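Local coordinates for protein alpha,alpha-trehalose-phosphate synthase (UDP-forming) (Burkholderia multivorans, PDB 5UOF) that belongs to glycosyltransferase family 20 and has the two-domain GT-B architecture of that clan, at residues D455-V458 with A459-S463; M429-A432 with E433-A436. One frame throughout, in Å; residues are numbered along the deposited sequence. Where two conformers were deposited one is given.

Contact 1 (D455-V458 with A459-S463). With EDO (1,2-ethanediol), chain Q.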
# COMPACT_ATOMS: atom_id res chain seq x y z
N ASP A 455 1.60 -26.13 -18.57
CA ASP A 455 0.87 -27.39 -18.52
C ASP A 455 -0.22 -27.38 -17.46
O ASP A 455 -1.32 -27.89 -17.69
CB ASP A 455 1.83 -28.55 -18.27
CG ASP A 455 2.69 -28.87 -19.47
OD1 ASP A 455 2.30 -28.51 -20.61
OD2 ASP A 455 3.75 -29.50 -19.28
N THR A 456 0.06 -26.80 -16.28
CA THR A 456 -0.94 -26.82 -15.21
C THR A 456 -2.08 -25.86 -15.51
O THR A 456 -3.24 -26.15 -15.22
CB THR A 456 -0.28 -26.49 -13.87
OG1 THR A 456 0.35 -25.22 -13.94
CG2 THR A 456 0.77 -27.54 -13.52
N PHE A 457 -1.77 -24.70 -16.11
CA PHE A 457 -2.86 -23.77 -16.43
C PHE A 457 -3.75 -24.36 -17.52
O PHE A 457 -4.98 -24.35 -17.39
CB PHE A 457 -2.32 -22.41 -16.85
CG PHE A 457 -3.36 -21.32 -16.80
CD1 PHE A 457 -4.30 -21.19 -17.81
CD2 PHE A 457 -3.41 -20.44 -15.73
CE1 PHE A 457 -5.28 -20.20 -17.75
CE2 PHE A 457 -4.37 -19.44 -15.66
CZ PHE A 457 -5.31 -19.32 -16.68
N VAL A 458 -3.15 -24.91 -18.58
CA VAL A 458 -3.96 -25.50 -19.64
C VAL A 458 -4.77 -26.68 -19.11
O VAL A 458 -5.94 -26.86 -19.48
CB VAL A 458 -3.06 -25.92 -20.82
CG1 VAL A 458 -3.85 -26.77 -21.82
CG2 VAL A 458 -2.49 -24.68 -21.50
N ALA A 459 -4.19 -27.47 -18.20
CA ALA A 459 -4.92 -28.58 -17.61
C ALA A 459 -6.12 -28.10 -16.81
O ALA A 459 -7.18 -28.74 -16.80
CB ALA A 459 -4.00 -29.42 -16.72
N ASP A 460 -5.98 -26.97 -16.11
CA ASP A 460 -7.12 -26.45 -15.36
C ASP A 460 -8.22 -25.95 -16.29
O ASP A 460 -9.40 -26.11 -16.00
CB ASP A 460 -6.67 -25.36 -14.39
CG ASP A 460 -5.91 -25.93 -13.19
OD1 ASP A 460 -5.91 -27.17 -13.02
OD2 ASP A 460 -5.31 -25.14 -12.41
N LEU A 461 -7.85 -25.35 -17.43
CA LEU A 461 -8.86 -25.01 -18.44
C LEU A 461 -9.56 -26.25 -18.95
O LEU A 461 -10.79 -26.27 -19.11
CB LEU A 461 -8.22 -24.25 -19.59
CG LEU A 461 -7.86 -22.78 -19.36
CD1 LEU A 461 -7.07 -22.25 -20.52
CD2 LEU A 461 -9.13 -21.97 -19.14
N ARG A 462 -8.80 -27.31 -19.22
CA ARG A 462 -9.42 -28.54 -19.68
C ARG A 462 -10.33 -29.14 -18.62
O ARG A 462 -11.35 -29.75 -18.95
CB ARG A 462 -8.35 -29.53 -20.12
CG ARG A 462 -7.65 -29.10 -21.39
CD ARG A 462 -6.49 -30.00 -21.77
NE ARG A 462 -5.94 -29.61 -23.07
CZ ARG A 462 -4.69 -29.86 -23.46
NH1 ARG A 462 -3.85 -30.49 -22.66
NH2 ARG A 462 -4.28 -29.46 -24.66
N SER A 463 -9.98 -28.97 -17.34
CA SER A 463 -10.85 -29.47 -16.27
C SER A 463 -12.18 -28.73 -16.24
O SER A 463 -13.22 -29.34 -15.97
CB SER A 463 -10.15 -29.35 -14.92
OG SER A 463 -9.13 -30.32 -14.81
C1 EDO Q . -0.46 -28.97 -22.96
O1 EDO Q . -0.12 -29.26 -21.59
C2 EDO Q . 0.36 -27.79 -23.45
O2 EDO Q . 1.62 -28.22 -24.00
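Backbone bonds from residue i+4 back to residue i tie D455-V458 to A459-S463 within one helix: R462 N to V458 O at 2.9 Å and L461 N to F457 O at 3.0 Å are the straighter pair, while A459 N to D455 O and D460 N to T456 O are more bent. On one side of the helix, D455 OD1 accepts a hydrogen bond of 2.7 Å from O1 of a 1,2-ethanediol, probably picked up from the crystallisation liquor, which also bonds to E42. The polar ends of T456 and D460 turn elsewhere, to V452 O and the Y233 hydroxyl. R462 runs extended from CG to NE and lays one face of its guanidinium over V458, with CG1 3.6 Å from CZ and above the centre of the group. V458 can present that methyl because CG1 stands anti to its backbone N (chi1 169°). On the buried side L461 CD1 sits at the edge of the F457 ring, 3.9 Å from CE1, and the ring itself stacks on W137. This is i to i+4 packing on an amphipathic helix, 450-472, laid against strand 135-139 of the mixed sheet, in one of the two Rossmann-like domains of a GT-B fold.

Contact 2 (M429-A432 with E433-A436)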
# COMPACT_ATOMS: atom_id res chain seq x y z
N MET A 429 31.34 -14.53 0.11
CA MET A 429 30.76 -15.78 0.57
C MET A 429 31.64 -16.97 0.18
O MET A 429 32.04 -17.09 -0.99
CB MET A 429 29.35 -15.97 -0.00
CG MET A 429 28.62 -17.13 0.67
SD MET A 429 26.94 -17.33 0.06
CE MET A 429 26.11 -15.91 0.80
N PRO A 430 31.97 -17.86 1.13
CA PRO A 430 32.78 -19.04 0.79
C PRO A 430 32.08 -19.90 -0.24
O PRO A 430 30.85 -19.99 -0.28
CB PRO A 430 32.91 -19.78 2.13
CG PRO A 430 32.76 -18.70 3.17
CD PRO A 430 31.74 -17.74 2.59
N LEU A 431 32.90 -20.57 -1.05
CA LEU A 431 32.40 -21.42 -2.13
C LEU A 431 31.37 -22.44 -1.65
O LEU A 431 30.35 -22.67 -2.31
CB LEU A 431 33.58 -22.15 -2.78
CG LEU A 431 33.19 -23.16 -3.85
CD1 LEU A 431 32.52 -22.45 -5.05
CD2 LEU A 431 34.40 -23.98 -4.29
N ALA A 432 31.65 -23.10 -0.51
CA ALA A 432 30.75 -24.16 -0.06
C ALA A 432 29.35 -23.63 0.17
O ALA A 432 28.36 -24.27 -0.22
CB ALA A 432 31.31 -24.83 1.20
N GLU A 433 29.23 -22.46 0.82
CA GLU A 433 27.91 -21.87 1.02
C GLU A 433 27.31 -21.39 -0.30
O GLU A 433 26.10 -21.55 -0.55
CB GLU A 433 28.00 -20.73 2.04
CG GLU A 433 26.61 -20.16 2.38
CD GLU A 433 26.66 -18.94 3.32
OE1 GLU A 433 25.61 -18.28 3.47
OE2 GLU A 433 27.73 -18.65 3.90
N ARG A 434 28.13 -20.80 -1.18
CA ARG A 434 27.59 -20.36 -2.46
C ARG A 434 27.00 -21.54 -3.22
O ARG A 434 25.94 -21.43 -3.84
CB ARG A 434 28.68 -19.69 -3.30
CG ARG A 434 29.12 -18.34 -2.74
CD ARG A 434 30.00 -17.58 -3.71
NE ARG A 434 31.39 -18.07 -3.73
CZ ARG A 434 31.96 -18.67 -4.77
NH1 ARG A 434 31.28 -18.91 -5.89
NH2 ARG A 434 33.24 -19.03 -4.68
N GLN A 435 27.67 -22.70 -3.15
CA GLN A 435 27.17 -23.87 -3.86
C GLN A 435 25.91 -24.43 -3.20
O GLN A 435 24.99 -24.86 -3.90
CB GLN A 435 28.25 -24.95 -3.92
CG GLN A 435 29.37 -24.60 -4.89
CD GLN A 435 30.48 -25.64 -4.90
OE1 GLN A 435 30.93 -26.11 -3.85
NE2 GLN A 435 30.93 -25.98 -6.10
N ALA A 436 25.86 -24.43 -1.87
CA ALA A 436 24.66 -24.91 -1.19
C ALA A 436 23.46 -24.06 -1.58
O ALA A 436 22.40 -24.59 -1.94
CB ALA A 436 24.87 -24.90 0.33
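R434 folds back over the start of its helix to reach M429: NE donates to M429 O at 3.0 Å, with the carbonyl oxygen lying in the guanidinium plane, at its edge, although the donor is tilted 34° from the carbonyl plane. The fold comes from the bend at chi3 (-78°), which turns the guanidinium off the line of the aliphatic chain. Before that bend, R434 CG passes M429 CB at 3.6 Å, the two side chains running in opposite directions. L431 crosses R434 at about a right angle and sets CD1 over one face of the guanidinium, 3.5 Å from NH2. L431 also packs on Q435, with L431 CG 3.7 Å from Q435 OE1, while Q435 NE2 bonds to P387 O. On the other flank M429 and E433 also cross nearly at right angles. E433 is extended, with CG anti to the backbone N (chi1 -175°), and M429 SD rests 3.6 Å from its CD; the bent methionine end carries CE to 3.6 Å from OE1. P430 holds the N-cap position, and its carbonyl takes the first of the i to i+4 bonds, from R434 N at 3.0 Å. Outside the turn, R434 NH1 forms a salt bridge with D389 and E433 OE1 is shared by R425 and R437. The chemistry therefore ties the first turn of helix 431-447 to the residue before its cap: one arginine joins the M429 carbonyl to D389, and its charge is probably balanced at least in part by that aspartate.

Contact 2 comes first in the chain, at the start of helix 431-447, and contact 1 lies in the next helix, 450-472. Although these helices are consecutive, the two contacts do not touch: their centres are about 39 Å apart and their nearest atoms about 25 Å. Each is anchored on a different sheet, contact 2 against strand 392-396 of the parallel one and contact 1 against strand 135-139 of the mixed one, so the final helix carries the chain back to the N-terminal domain, as in other GT-B proteins. The sodium ion, held by R360, S362 and Q385, is about 7 Å from the R434 side chain of contact 2.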